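Local atomic coordinates of pullulanase (Bacillus acidopullulyticus, PDB entry 2WAN), a protein that hydrolyses alpha-1,6-glucosidic linkages in pullulan and probably in other branched starch-derived glucans, acting as a debranching glycoside hydrolase. Residues A417-D422 and E613-G618; D432-E437 and G482-Q487; N495-T500 and V516-Y521; T849-F854 and M871-K876. All coordinates share one frame; numbering follows the deposited sequence. Where two conformers were deposited one is given.

Interaction 1. Residues A417-D422 and E613-G618; sequences AGWQGD and EYHVDG
W419, in a short 3-10 turn, lays its indole over H615: its six-membered ring and the imidazole make an offset stack, centroids 4.1 Å apart and planes 14° from parallel. H615 CE1 comes within 3.3 Å of W419 CE2, near the rim of the indole face, whereas W419 CZ2 sits over the middle of the imidazole. With CG anti to the backbone N (chi1 -171°), the indole stretches from its turn to the end of helix 597-614. Its edge meets backbone carbonyls: W419 NE1 donates to a water at 2.8 Å, which in turn donates to E613 O, and W419 CH2 lies 3.5 Å from Y614 O. H615, with positive phi, is where the chain leaves the helix on its way to strand 618-621 of the catalytic barrel, and the contact fastens to this exit the long loop that precedes strand 435-438. Three residues on, D422 turns its OD2 to the imidazole edge and accepts from H615 ND1 at 2.7 Å, on the anti side of OD2, the carboxylate lying nearly in the imidazole plane (11° apart). With an alanine here instead of H615, the indole would probably lose its stacking partner and D422 OD2 its N-H. H615 O bonds to H542 of helix 529-543.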
loop_
_atom_site.group_PDB
_atom_site.type_symbol
_atom_site.label_atom_id
_atom_site.label_comp_id
_atom_site.label_asym_id
_atom_site.label_seq_id
_atom_site.Cartn_x
_atom_site.Cartn_y
_atom_site.Cartn_z
ATOM N N ALA A 417 3.018 25.564 -22.042
ATOM C CA ALA A 417 2.143 26.719 -22.267
ATOM C C ALA A 417 0.731 26.381 -21.800
ATOM O O ALA A 417 0.252 25.252 -22.003
ATOM C CB ALA A 417 2.152 27.120 -23.755
ATOM N N GLY A 418 0.086 27.342 -21.151
ATOM C CA GLY A 418 -1.289 27.150 -20.701
ATOM C C GLY A 418 -1.432 26.500 -19.336
ATOM O O GLY A 418 -2.551 26.410 -18.829
ATOM N N TRP A 419 -0.315 26.061 -18.746
ATOM C CA TRP A 419 -0.293 25.362 -17.443
ATOM C C TRP A 419 -0.969 26.156 -16.324
ATOM O O TRP A 419 -1.624 25.562 -15.462
ATOM C CB TRP A 419 1.150 25.061 -17.066
ATOM C CG TRP A 419 1.378 24.155 -15.865
ATOM C CD1 TRP A 419 2.029 24.483 -14.711
ATOM C CD2 TRP A 419 1.021 22.765 -15.746
ATOM N NE1 TRP A 419 2.082 23.391 -13.863
ATOM C CE2 TRP A 419 1.472 22.324 -14.475
ATOM C CE3 TRP A 419 0.347 21.857 -16.575
ATOM C CZ2 TRP A 419 1.276 21.002 -14.016
ATOM C CZ3 TRP A 419 0.135 20.536 -16.107
ATOM C CH2 TRP A 419 0.609 20.127 -14.843
ATOM N N GLN A 420 -0.842 27.493 -16.339
ATOM C CA GLN A 420 -1.534 28.300 -15.321
ATOM C C GLN A 420 -3.070 28.244 -15.395
ATOM O O GLN A 420 -3.744 28.631 -14.453
ATOM C CB GLN A 420 -1.054 29.756 -15.333
ATOM C CG GLN A 420 0.405 29.941 -14.939
ATOM C CD GLN A 420 0.729 29.372 -13.566
ATOM O OE1 GLN A 420 1.651 28.569 -13.420
ATOM N NE2 GLN A 420 -0.032 29.783 -12.554
ATOM N N GLY A 421 -3.611 27.779 -16.518
ATOM C CA GLY A 421 -5.046 27.591 -16.656
ATOM C C GLY A 421 -5.546 26.186 -16.340
ATOM O O GLY A 421 -6.738 25.931 -16.436
ATOM N N ASP A 422 -4.635 25.281 -15.974
ATOM C CA ASP A 422 -4.990 23.879 -15.712
ATOM C C ASP A 422 -5.915 23.803 -14.489
ATOM O O ASP A 422 -5.653 24.463 -13.486
ATOM C CB ASP A 422 -3.723 23.069 -15.463
ATOM C CG ASP A 422 -4.014 21.613 -15.163
ATOM O OD1 ASP A 422 -4.697 20.980 -15.991
ATOM O OD2 ASP A 422 -3.595 21.151 -14.082
ATOM N N GLU A 613 3.462 19.977 -7.898
ATOM C CA GLU A 613 4.194 20.280 -9.131
ATOM C C GLU A 613 3.498 19.775 -10.397
ATOM O O GLU A 613 3.506 20.463 -11.452
ATOM C CB GLU A 613 5.624 19.710 -9.053
ATOM C CG GLU A 613 6.530 20.047 -10.212
ATOM C CD GLU A 613 6.851 21.550 -10.317
ATOM O OE1 GLU A 613 6.858 22.244 -9.267
ATOM O OE2 GLU A 613 7.093 22.017 -11.449
ATOM N N TYR A 614 2.906 18.577 -10.309
ATOM C CA TYR A 614 2.302 17.931 -11.485
ATOM C C TYR A 614 0.772 17.952 -11.526
ATOM O O TYR A 614 0.205 17.587 -12.535
ATOM C CB TYR A 614 2.813 16.486 -11.660
ATOM C CG TYR A 614 4.296 16.381 -12.014
ATOM C CD1 TYR A 614 4.717 16.195 -13.349
ATOM C CD2 TYR A 614 5.276 16.464 -11.018
ATOM C CE1 TYR A 614 6.083 16.106 -13.669
ATOM C CE2 TYR A 614 6.638 16.366 -11.331
ATOM C CZ TYR A 614 7.021 16.188 -12.658
ATOM O OH TYR A 614 8.349 16.066 -12.953
ATOM N N HIS A 615 0.119 18.412 -10.463
ATOM C CA HIS A 615 -1.357 18.574 -10.447
ATOM C C HIS A 615 -2.058 17.211 -10.579
ATOM O O HIS A 615 -3.123 17.098 -11.184
ATOM C CB HIS A 615 -1.889 19.551 -11.517
ATOM C CG HIS A 615 -1.259 20.921 -11.496
ATOM N ND1 HIS A 615 -1.556 21.876 -12.444
ATOM C CD2 HIS A 615 -0.325 21.479 -10.683
ATOM C CE1 HIS A 615 -0.854 22.974 -12.205
ATOM N NE2 HIS A 615 -0.099 22.760 -11.147
ATOM N N VAL A 616 -1.430 16.189 -10.014
ATOM C CA VAL A 616 -2.078 14.878 -10.016
ATOM C C VAL A 616 -3.214 14.866 -8.999
ATOM O O VAL A 616 -3.229 15.632 -8.016
ATOM C CB VAL A 616 -1.102 13.683 -9.871
ATOM C CG1 VAL A 616 -0.161 13.604 -11.099
ATOM C CG2 VAL A 616 -0.327 13.744 -8.543
ATOM N N ASP A 617 -4.222 14.042 -9.302
ATOM C CA ASP A 617 -5.508 14.103 -8.604
ATOM C C ASP A 617 -5.702 13.002 -7.553
ATOM O O ASP A 617 -6.711 12.986 -6.839
ATOM C CB ASP A 617 -6.624 14.020 -9.652
ATOM C CG ASP A 617 -6.489 15.082 -10.719
ATOM O OD1 ASP A 617 -6.766 16.259 -10.422
ATOM O OD2 ASP A 617 -6.128 14.726 -11.864
ATOM N N GLY A 618 -4.749 12.085 -7.449
ATOM C CA GLY A 618 -4.888 10.992 -6.505
ATOM C C GLY A 618 -3.804 9.953 -6.667
ATOM O O GLY A 618 -2.949 10.090 -7.543
HETATM O O HOH W 1 3.587 23.218 -11.475
#

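Interaction 2. Residues D432-E437 and G482-Q487; sequences DEVIYE and GITTVQ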
loop_
_atom_site.group_PDB
_atom_site.type_symbol
_atom_site.label_atom_id
_atom_site.label_comp_id
_atom_site.label_asym_id
_atom_site.label_seq_id
_atom_site.Cartn_x
_atom_site.Cartn_y
_atom_site.Cartn_z
ATOM N N ASP A 432 -17.649 8.993 -6.951
ATOM C CA ASP A 432 -17.943 9.702 -8.185
ATOM C C ASP A 432 -16.904 9.442 -9.282
ATOM O O ASP A 432 -17.046 9.973 -10.397
ATOM C CB ASP A 432 -18.037 11.217 -7.930
ATOM C CG ASP A 432 -19.176 11.572 -6.972
ATOM O OD1 ASP A 432 -20.203 10.866 -6.985
ATOM O OD2 ASP A 432 -19.023 12.534 -6.206
ATOM N N GLU A 433 -15.880 8.650 -8.980
ATOM C CA GLU A 433 -14.872 8.314 -10.005
ATOM C C GLU A 433 -15.188 6.979 -10.669
ATOM O O GLU A 433 -15.738 6.093 -10.039
ATOM C CB GLU A 433 -13.458 8.267 -9.407
ATOM C CG GLU A 433 -12.996 9.635 -8.883
ATOM C CD GLU A 433 -11.499 9.806 -8.812
ATOM O OE1 GLU A 433 -10.764 8.795 -8.776
ATOM O OE2 GLU A 433 -11.050 10.983 -8.798
ATOM N N VAL A 434 -14.878 6.880 -11.963
ATOM C CA VAL A 434 -14.818 5.581 -12.658
ATOM C C VAL A 434 -13.393 5.475 -13.184
ATOM O O VAL A 434 -13.004 6.181 -14.135
ATOM C CB VAL A 434 -15.834 5.459 -13.807
ATOM C CG1 VAL A 434 -15.820 4.010 -14.326
ATOM C CG2 VAL A 434 -17.234 5.794 -13.312
ATOM N N ILE A 435 -12.627 4.597 -12.541
ATOM C CA ILE A 435 -11.175 4.584 -12.673
ATOM C C ILE A 435 -10.755 3.583 -13.766
ATOM O O ILE A 435 -11.195 2.443 -13.773
ATOM C CB ILE A 435 -10.508 4.258 -11.310
ATOM C CG1 ILE A 435 -10.871 5.336 -10.276
ATOM C CG2 ILE A 435 -8.988 4.188 -11.462
ATOM C CD1 ILE A 435 -10.449 4.990 -8.826
ATOM N N TYR A 436 -9.880 4.022 -14.665
ATOM C CA TYR A 436 -9.451 3.233 -15.818
ATOM C C TYR A 436 -7.936 3.057 -15.755
ATOM O O TYR A 436 -7.187 4.017 -15.950
ATOM C CB TYR A 436 -9.867 4.001 -17.074
ATOM C CG TYR A 436 -9.614 3.371 -18.433
ATOM C CD1 TYR A 436 -8.441 3.635 -19.132
ATOM C CD2 TYR A 436 -10.594 2.589 -19.051
ATOM C CE1 TYR A 436 -8.216 3.108 -20.410
ATOM C CE2 TYR A 436 -10.390 2.051 -20.334
ATOM C CZ TYR A 436 -9.216 2.328 -21.010
ATOM O OH TYR A 436 -9.030 1.822 -22.281
ATOM N N GLU A 437 -7.485 1.838 -15.458
ATOM C CA GLU A 437 -6.040 1.566 -15.309
ATOM C C GLU A 437 -5.337 1.434 -16.663
ATOM O O GLU A 437 -5.783 0.677 -17.529
ATOM C CB GLU A 437 -5.807 0.291 -14.490
ATOM C CG GLU A 437 -4.315 0.027 -14.166
ATOM C CD GLU A 437 -4.123 -1.278 -13.370
ATOM O OE1 GLU A 437 -4.829 -2.276 -13.643
ATOM O OE2 GLU A 437 -3.250 -1.312 -12.494
ATOM N N GLY A 482 -16.430 7.329 -21.370
ATOM C CA GLY A 482 -17.075 7.942 -20.187
ATOM C C GLY A 482 -16.350 7.814 -18.849
ATOM O O GLY A 482 -16.833 8.314 -17.810
ATOM N N ILE A 483 -15.180 7.179 -18.843
ATOM C CA ILE A 483 -14.425 7.069 -17.585
ATOM C C ILE A 483 -14.008 8.452 -17.090
ATOM O O ILE A 483 -13.870 9.386 -17.881
ATOM C CB ILE A 483 -13.216 6.073 -17.667
ATOM C CG1 ILE A 483 -12.171 6.499 -18.733
ATOM C CG2 ILE A 483 -13.746 4.626 -17.979
ATOM C CD1 ILE A 483 -11.093 7.520 -18.221
ATOM N N THR A 484 -13.866 8.595 -15.778
ATOM C CA THR A 484 -13.601 9.911 -15.195
ATOM C C THR A 484 -12.130 10.137 -14.859
ATOM O O THR A 484 -11.707 11.279 -14.682
ATOM C CB THR A 484 -14.375 10.137 -13.874
ATOM O OG1 THR A 484 -13.850 9.275 -12.855
ATOM C CG2 THR A 484 -15.873 9.864 -14.054
ATOM N N THR A 485 -11.372 9.051 -14.712
ATOM C CA THR A 485 -10.058 9.126 -14.097
ATOM C C THR A 485 -9.185 8.022 -14.672
ATOM O O THR A 485 -9.601 6.859 -14.721
ATOM C CB THR A 485 -10.139 8.956 -12.543
ATOM O OG1 THR A 485 -11.210 9.754 -12.023
ATOM C CG2 THR A 485 -8.840 9.373 -11.869
ATOM N N VAL A 486 -7.993 8.401 -15.145
ATOM C CA VAL A 486 -6.997 7.414 -15.601
ATOM C C VAL A 486 -6.044 7.126 -14.447
ATOM O O VAL A 486 -5.463 8.048 -13.870
ATOM C CB VAL A 486 -6.215 7.922 -16.846
ATOM C CG1 VAL A 486 -5.053 6.980 -17.183
ATOM C CG2 VAL A 486 -7.142 8.008 -18.040
ATOM N N GLN A 487 -5.884 5.846 -14.104
ATOM C CA GLN A 487 -4.843 5.461 -13.165
ATOM C C GLN A 487 -3.649 4.969 -13.969
ATOM O O GLN A 487 -3.730 3.940 -14.642
ATOM C CB GLN A 487 -5.332 4.379 -12.198
ATOM C CG GLN A 487 -4.241 3.817 -11.235
ATOM C CD GLN A 487 -4.767 2.642 -10.436
ATOM O OE1 GLN A 487 -5.760 2.763 -9.723
ATOM N NE2 GLN A 487 -4.132 1.485 -10.586
HETATM O O HOH W 2 -1.830 0.943 -11.991
HETATM O O HOH W 3 -4.224 -1.394 -9.746
#
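The Y436 ring is met obliquely by I483, whose CG2 lies 3.9 Å from Y436 CD2, and its hydroxyl reaches E781 beyond. The carboxylate of E437 and the amide of Q487 run side by side with planes 79° apart; two waters join them, each donating to E437 OE2 and accepting from Q487 NE2. Farther on, E437 OE1 takes the N-H of H735 and Q487 OE1 pairs with Y649 OH. These residues stand on adjacent parallel strands, the first two of the eight-stranded alpha-amylase barrel, laced by Y436 N to T485 O (2.9 Å) and Q487 N to Y436 O (2.9 Å). Ahead of the strands, T484 OG1, set between its own N and carbonyl carbon (chi1 69°), stands in for a backbone acceptor and takes V434 N at 2.8 Å; T484 N answers on a lone pair of V434 O. OG1 of T484 also shares a hydrogen bond with T485 OG1, against which E433 CD packs at 3.2 Å. Shortened to an alanine, E433 would probably leave the T485 hydroxyl without this cover and N549 without its weakly bound acceptor. The face bearing T485, E437 and Q487, with I435 among them, thus buries polar groups that have partners, while Y436 and V486 turn apolar surface to helix 474-481.

Interaction 3. Residues N495-T500 and V516-Y521; sequences NSIDET and VPEGAY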
loop_
_atom_site.group_PDB
_atom_site.type_symbol
_atom_site.label_atom_id
_atom_site.label_comp_id
_atom_site.label_asym_id
_atom_site.label_seq_id
_atom_site.Cartn_x
_atom_site.Cartn_y
_atom_site.Cartn_z
ATOM N N ASN A 495 14.154 1.279 -12.145
ATOM C CA ASN A 495 15.491 0.819 -12.528
ATOM C C ASN A 495 15.557 -0.132 -13.730
ATOM O O ASN A 495 16.603 -0.234 -14.392
ATOM C CB ASN A 495 16.162 0.180 -11.298
ATOM C CG ASN A 495 17.631 -0.131 -11.529
ATOM O OD1 ASN A 495 18.468 0.781 -11.645
ATOM N ND2 ASN A 495 17.950 -1.424 -11.634
ATOM N N SER A 496 14.446 -0.821 -14.027
ATOM C CA SER A 496 14.466 -1.994 -14.917
ATOM C C SER A 496 14.648 -1.675 -16.402
ATOM O O SER A 496 14.999 -2.554 -17.204
ATOM C CB SER A 496 13.216 -2.856 -14.694
ATOM O OG SER A 496 12.040 -2.054 -14.648
ATOM N N ILE A 497 14.440 -0.416 -16.772
ATOM C CA ILE A 497 14.643 0.002 -18.150
ATOM C C ILE A 497 15.888 0.885 -18.234
ATOM O O ILE A 497 16.005 1.890 -17.527
ATOM C CB ILE A 497 13.400 0.755 -18.731
ATOM C CG1 ILE A 497 12.168 -0.181 -18.732
ATOM C CG2 ILE A 497 13.726 1.355 -20.145
ATOM C CD1 ILE A 497 10.883 0.463 -19.296
ATOM N N ASP A 498 16.830 0.465 -19.069
ATOM C CA ASP A 498 17.995 1.270 -19.413
ATOM C C ASP A 498 17.494 2.358 -20.354
ATOM O O ASP A 498 16.971 2.059 -21.412
ATOM C CB ASP A 498 19.040 0.363 -20.094
ATOM C CG ASP A 498 20.263 1.115 -20.635
ATOM O OD1 ASP A 498 20.304 2.364 -20.731
ATOM O OD2 ASP A 498 21.219 0.404 -20.997
ATOM N N GLU A 499 17.642 3.622 -19.951
ATOM C CA GLU A 499 17.139 4.748 -20.753
ATOM C C GLU A 499 17.804 4.928 -22.108
ATOM O O GLU A 499 17.305 5.693 -22.942
ATOM C CB GLU A 499 17.192 6.052 -19.955
ATOM C CG GLU A 499 16.145 6.087 -18.827
ATOM C CD GLU A 499 16.178 7.375 -18.004
ATOM O OE1 GLU A 499 17.176 8.141 -18.081
ATOM O OE2 GLU A 499 15.200 7.622 -17.254
ATOM N N THR A 500 18.938 4.253 -22.332
ATOM C CA THR A 500 19.546 4.257 -23.667
ATOM C C THR A 500 18.898 3.202 -24.560
ATOM O O THR A 500 19.148 3.181 -25.772
ATOM C CB THR A 500 21.100 4.031 -23.649
ATOM O OG1 THR A 500 21.393 2.701 -23.214
ATOM C CG2 THR A 500 21.790 5.034 -22.745
ATOM N N VAL A 516 11.080 11.821 -9.867
ATOM C CA VAL A 516 11.466 12.034 -11.271
ATOM C C VAL A 516 10.540 11.192 -12.166
ATOM O O VAL A 516 10.303 10.031 -11.860
ATOM C CB VAL A 516 12.940 11.583 -11.538
ATOM C CG1 VAL A 516 13.335 11.754 -13.011
ATOM C CG2 VAL A 516 13.943 12.324 -10.591
ATOM N N PRO A 517 10.018 11.775 -13.274
ATOM C CA PRO A 517 9.233 10.995 -14.231
ATOM C C PRO A 517 10.084 9.966 -14.959
ATOM O O PRO A 517 11.244 10.243 -15.299
ATOM C CB PRO A 517 8.755 12.055 -15.240
ATOM C CG PRO A 517 8.795 13.344 -14.477
ATOM C CD PRO A 517 10.053 13.204 -13.659
ATOM N N GLU A 518 9.512 8.787 -15.198
ATOM C CA GLU A 518 10.202 7.761 -15.983
ATOM C C GLU A 518 10.659 8.273 -17.359
ATOM O O GLU A 518 9.850 8.779 -18.146
ATOM C CB GLU A 518 9.322 6.519 -16.135
ATOM C CG GLU A 518 9.942 5.456 -17.066
ATOM C CD GLU A 518 11.293 4.944 -16.590
ATOM O OE1 GLU A 518 11.517 4.878 -15.364
ATOM O OE2 GLU A 518 12.155 4.567 -17.455
ATOM N N GLY A 519 11.946 8.090 -17.656
ATOM C CA GLY A 519 12.532 8.605 -18.900
ATOM C C GLY A 519 12.093 7.882 -20.155
ATOM O O GLY A 519 11.969 8.488 -21.227
ATOM N N ALA A 520 11.849 6.577 -20.025
ATOM C CA ALA A 520 11.512 5.731 -21.186
ATOM C C ALA A 520 10.237 6.216 -21.893
ATOM O O ALA A 520 10.087 6.017 -23.093
ATOM C CB ALA A 520 11.367 4.243 -20.770
ATOM N N TYR A 521 9.348 6.883 -21.153
ATOM C CA TYR A 521 8.087 7.374 -21.733
ATOM C C TYR A 521 8.179 8.807 -22.274
ATOM O O TYR A 521 7.197 9.323 -22.806
ATOM C CB TYR A 521 6.940 7.254 -20.695
ATOM C CG TYR A 521 6.816 5.888 -20.049
ATOM C CD1 TYR A 521 7.000 4.721 -20.804
ATOM C CD2 TYR A 521 6.501 5.756 -18.689
ATOM C CE1 TYR A 521 6.902 3.442 -20.214
ATOM C CE2 TYR A 521 6.400 4.471 -18.081
ATOM C CZ TYR A 521 6.598 3.329 -18.873
ATOM O OH TYR A 521 6.500 2.079 -18.311
HETATM O O HOH W 4 14.291 3.625 -16.369
#
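Two loops of the excursion between barrel strand 485-488 and helix 529-543 meet where E499 reaches across to G519. The E499 chain, extended beyond CG, sets OE2 3.3 Å from G519 CA and also 3.3 Å from G519 N; the N-H points poorly at it (121°), so the bond is weak, and the same N-H is hydrogen-bonded to E493 OE1. The close fit is consistent with a glycine here: a CB at this position would stand 2.1 Å from E499 OE2, a clash. Next to it, I497 CG2 packs on A520 CB at 3.8 Å, the apolar part of the contact. Both loops belong to the alpha-amylase catalytic domain, and the second follows a corner in the chain at V516 and leads into helix 529-543. From the start of that helix R530 forms a salt bridge with E499 OE2, and R530 NH1 also donates to P517 O; its charge probably eases the closeness of E499 OE2 to E518 OE2, 4.3 Å apart. On its other oxygen E499 accepts from N402 N. E518 folds back on its own loop: OE2 receives A520 N at 3.3 Å on its anti side, tilted 33° from the carboxylate plane, and OE1 accepts from F494 N. A water lies 2.6 Å from E518 OE2 and 2.7 Å from I497 O, linking the second loop to the first. Flanking E499, D498 OD1 accepts T500 N, closing an Asx turn, and also T500 OG1 from the same face of the carboxylate.

Interaction 4. Residues T849-F854 and M871-K876; sequences TNTVAF and MYNPNK. With SO4 (sulfate ion), chain M.
Y872 carries its ring along V852 and out to F854. Its CB lies near V852 O, and CG, beside the backbone N (chi1 -48°), sends the side chain out beside that of V852, both pointing the same way, so that Y872 CD2 comes 3.9 Å from V852 CB. Farther out, Y872 CE2 is 3.9 Å from F854 CE2, and Y872 OH lies at the edge of the phenylalanine ring, 3.6 Å from F854 CE2; the planes stand obliquely at 61°. The hydroxyl itself finds its polar partner in T769, and V714 of helix 707-714 touches both rings. Behind the tyrosine, Y872 N bonds to V852 O at 2.8 Å, and V852 N returns a weak bond to Y872 O. On the opposite face A853 and M871 form a non-hydrogen-bonded pair, and the extended methionine carries CE to 3.8 Å from T851 CB. Toward the open end of the strands, two hydrogen bonds join N850 and N875: N875 ND2 reaches N850 O at 3.1 Å from above the carbonyl plane, and N850 ND2 donates to N875 OD1 at 3.1 Å; that oxygen lies close to the N850 amide plane, while the donor is tilted from the N875 carbonyl plane. N873 OD1 fixes N875 by accepting both its ND2 and its backbone N, the latter closing an Asx turn. N850 N also donates to a sulfate O1 at 2.7 Å, an ion probably from the crystallisation liquor. The whole is a beta hairpin, strands 852-856 and 868-873, within the C-terminal all-beta domain of pullulanases.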
loop_
_atom_site.group_PDB
_atom_site.type_symbol
_atom_site.label_atom_id
_atom_site.label_comp_id
_atom_site.label_asym_id
_atom_site.label_seq_id
_atom_site.Cartn_x
_atom_site.Cartn_y
_atom_site.Cartn_z
ATOM N N THR A 849 -33.676 -18.121 -7.614
ATOM C CA THR A 849 -32.394 -18.688 -7.232
ATOM C C THR A 849 -31.246 -18.199 -8.109
ATOM O O THR A 849 -31.345 -18.169 -9.341
ATOM C CB THR A 849 -32.453 -20.222 -7.308
ATOM O OG1 THR A 849 -33.535 -20.660 -6.484
ATOM C CG2 THR A 849 -31.146 -20.836 -6.792
ATOM N N ASN A 850 -30.157 -17.821 -7.442
ATOM C CA ASN A 850 -28.940 -17.383 -8.109
ATOM C C ASN A 850 -29.150 -16.128 -8.956
ATOM O O ASN A 850 -28.622 -16.009 -10.052
ATOM C CB ASN A 850 -28.275 -18.492 -8.936
ATOM C CG ASN A 850 -26.818 -18.203 -9.188
ATOM O OD1 ASN A 850 -26.132 -17.681 -8.306
ATOM N ND2 ASN A 850 -26.341 -18.485 -10.396
ATOM N N THR A 851 -29.957 -15.205 -8.446
ATOM C CA THR A 851 -30.065 -13.877 -9.068
ATOM C C THR A 851 -30.027 -12.873 -7.931
ATOM O O THR A 851 -30.281 -13.233 -6.781
ATOM C CB THR A 851 -31.385 -13.682 -9.883
ATOM O OG1 THR A 851 -32.512 -13.742 -8.995
ATOM C CG2 THR A 851 -31.534 -14.735 -11.011
ATOM N N VAL A 852 -29.649 -11.629 -8.255
ATOM C CA VAL A 852 -29.603 -10.537 -7.286
ATOM C C VAL A 852 -30.396 -9.377 -7.879
ATOM O O VAL A 852 -30.114 -8.925 -9.000
ATOM C CB VAL A 852 -28.142 -10.089 -6.989
ATOM C CG1 VAL A 852 -28.115 -8.819 -6.130
ATOM C CG2 VAL A 852 -27.381 -11.189 -6.264
ATOM N N ALA A 853 -31.387 -8.902 -7.123
ATOM C CA ALA A 853 -32.227 -7.771 -7.549
ATOM C C ALA A 853 -32.354 -6.770 -6.430
ATOM O O ALA A 853 -32.577 -7.152 -5.288
ATOM C CB ALA A 853 -33.615 -8.252 -7.958
ATOM N N PHE A 854 -32.212 -5.484 -6.760
ATOM C CA PHE A 854 -32.358 -4.435 -5.741
ATOM C C PHE A 854 -33.032 -3.197 -6.271
ATOM O O PHE A 854 -33.096 -2.989 -7.487
ATOM C CB PHE A 854 -31.014 -4.083 -5.076
ATOM C CG PHE A 854 -29.964 -3.586 -6.030
ATOM C CD1 PHE A 854 -29.812 -2.221 -6.276
ATOM C CD2 PHE A 854 -29.114 -4.487 -6.675
ATOM C CE1 PHE A 854 -28.829 -1.765 -7.159
ATOM C CE2 PHE A 854 -28.124 -4.040 -7.553
ATOM C CZ PHE A 854 -27.970 -2.679 -7.790
ATOM N N MET A 871 -31.381 -5.827 -11.741
ATOM C CA MET A 871 -31.305 -7.280 -11.488
ATOM C C MET A 871 -30.223 -7.931 -12.343
ATOM O O MET A 871 -30.203 -7.741 -13.571
ATOM C CB MET A 871 -32.655 -7.964 -11.759
ATOM C CG MET A 871 -32.587 -9.485 -11.576
ATOM S SD MET A 871 -34.247 -10.164 -11.609
ATOM C CE MET A 871 -33.878 -11.875 -12.033
ATOM N N TYR A 872 -29.336 -8.684 -11.689
ATOM C CA TYR A 872 -28.301 -9.458 -12.374
ATOM C C TYR A 872 -28.810 -10.877 -12.540
ATOM O O TYR A 872 -29.181 -11.516 -11.549
ATOM C CB TYR A 872 -27.001 -9.498 -11.563
ATOM C CG TYR A 872 -26.521 -8.165 -11.030
ATOM C CD1 TYR A 872 -26.300 -7.084 -11.875
ATOM C CD2 TYR A 872 -26.247 -8.014 -9.678
ATOM C CE1 TYR A 872 -25.840 -5.844 -11.359
ATOM C CE2 TYR A 872 -25.803 -6.796 -9.158
ATOM C CZ TYR A 872 -25.607 -5.726 -10.004
ATOM O OH TYR A 872 -25.159 -4.540 -9.473
ATOM N N ASN A 873 -28.842 -11.352 -13.780
ATOM C CA ASN A 873 -29.197 -12.751 -14.083
ATOM C C ASN A 873 -28.051 -13.495 -14.772
ATOM O O ASN A 873 -27.948 -13.441 -16.000
ATOM C CB ASN A 873 -30.442 -12.845 -14.965
ATOM C CG ASN A 873 -30.773 -14.291 -15.307
ATOM O OD1 ASN A 873 -30.410 -15.185 -14.554
ATOM N ND2 ASN A 873 -31.411 -14.520 -16.436
ATOM N N PRO A 874 -27.212 -14.208 -13.994
ATOM C CA PRO A 874 -26.077 -14.943 -14.569
ATOM C C PRO A 874 -26.452 -16.283 -15.190
ATOM O O PRO A 874 -25.611 -16.925 -15.821
ATOM C CB PRO A 874 -25.182 -15.192 -13.358
ATOM C CG PRO A 874 -26.125 -15.239 -12.204
ATOM C CD PRO A 874 -27.178 -14.220 -12.519
ATOM N N ASN A 875 -27.698 -16.691 -15.009
ATOM C CA ASN A 875 -28.142 -18.015 -15.436
ATOM C C ASN A 875 -28.359 -18.127 -16.934
ATOM O O ASN A 875 -28.578 -17.132 -17.625
ATOM C CB ASN A 875 -29.401 -18.387 -14.667
ATOM C CG ASN A 875 -29.188 -18.318 -13.187
ATOM O OD1 ASN A 875 -28.436 -19.119 -12.623
ATOM N ND2 ASN A 875 -29.808 -17.327 -12.541
ATOM N N LYS A 876 -28.303 -19.360 -17.440
ATOM C CA LYS A 876 -28.437 -19.590 -18.865
ATOM C C LYS A 876 -29.878 -19.594 -19.390
ATOM O O LYS A 876 -30.097 -19.736 -20.597
ATOM C CB LYS A 876 -27.685 -20.871 -19.246
ATOM C CG LYS A 876 -26.200 -20.596 -19.447
ATOM C CD LYS A 876 -25.444 -21.846 -19.783
ATOM C CE LYS A 876 -23.969 -21.547 -19.975
ATOM N NZ LYS A 876 -23.200 -22.817 -20.136
HETATM S S SO4 M . -29.819 -17.814 -3.773
HETATM O O1 SO4 M . -30.403 -17.013 -4.848
HETATM O O2 SO4 M . -28.728 -18.630 -4.300
HETATM O O3 SO4 M . -29.310 -16.938 -2.718
HETATM O O4 SO4 M . -30.859 -18.674 -3.209
#

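Interactions 1 to 3 belong to the catalytic barrel and what surrounds it, interaction 4 to the C-terminal beta domain, about 44 Å from interaction 1 between centres. Interaction 2 is barrel core, held by backbone bonds between strands; interaction 4 is also a buried strand pair, but antiparallel and reinforced by asparagine amides. Interaction 1 joins a loop to the end of helix 597-614, interaction 3 two loops, and both rely on side chains: a ring stack and a histidine-carboxylate bond in the partly buried first, glutamates and a water in the buried third. These two touch each other, Y614 OH lying 3.2 Å from P517 CG. Along the chain, interactions 2 and 3 are both nested within the loop closed by interaction 1.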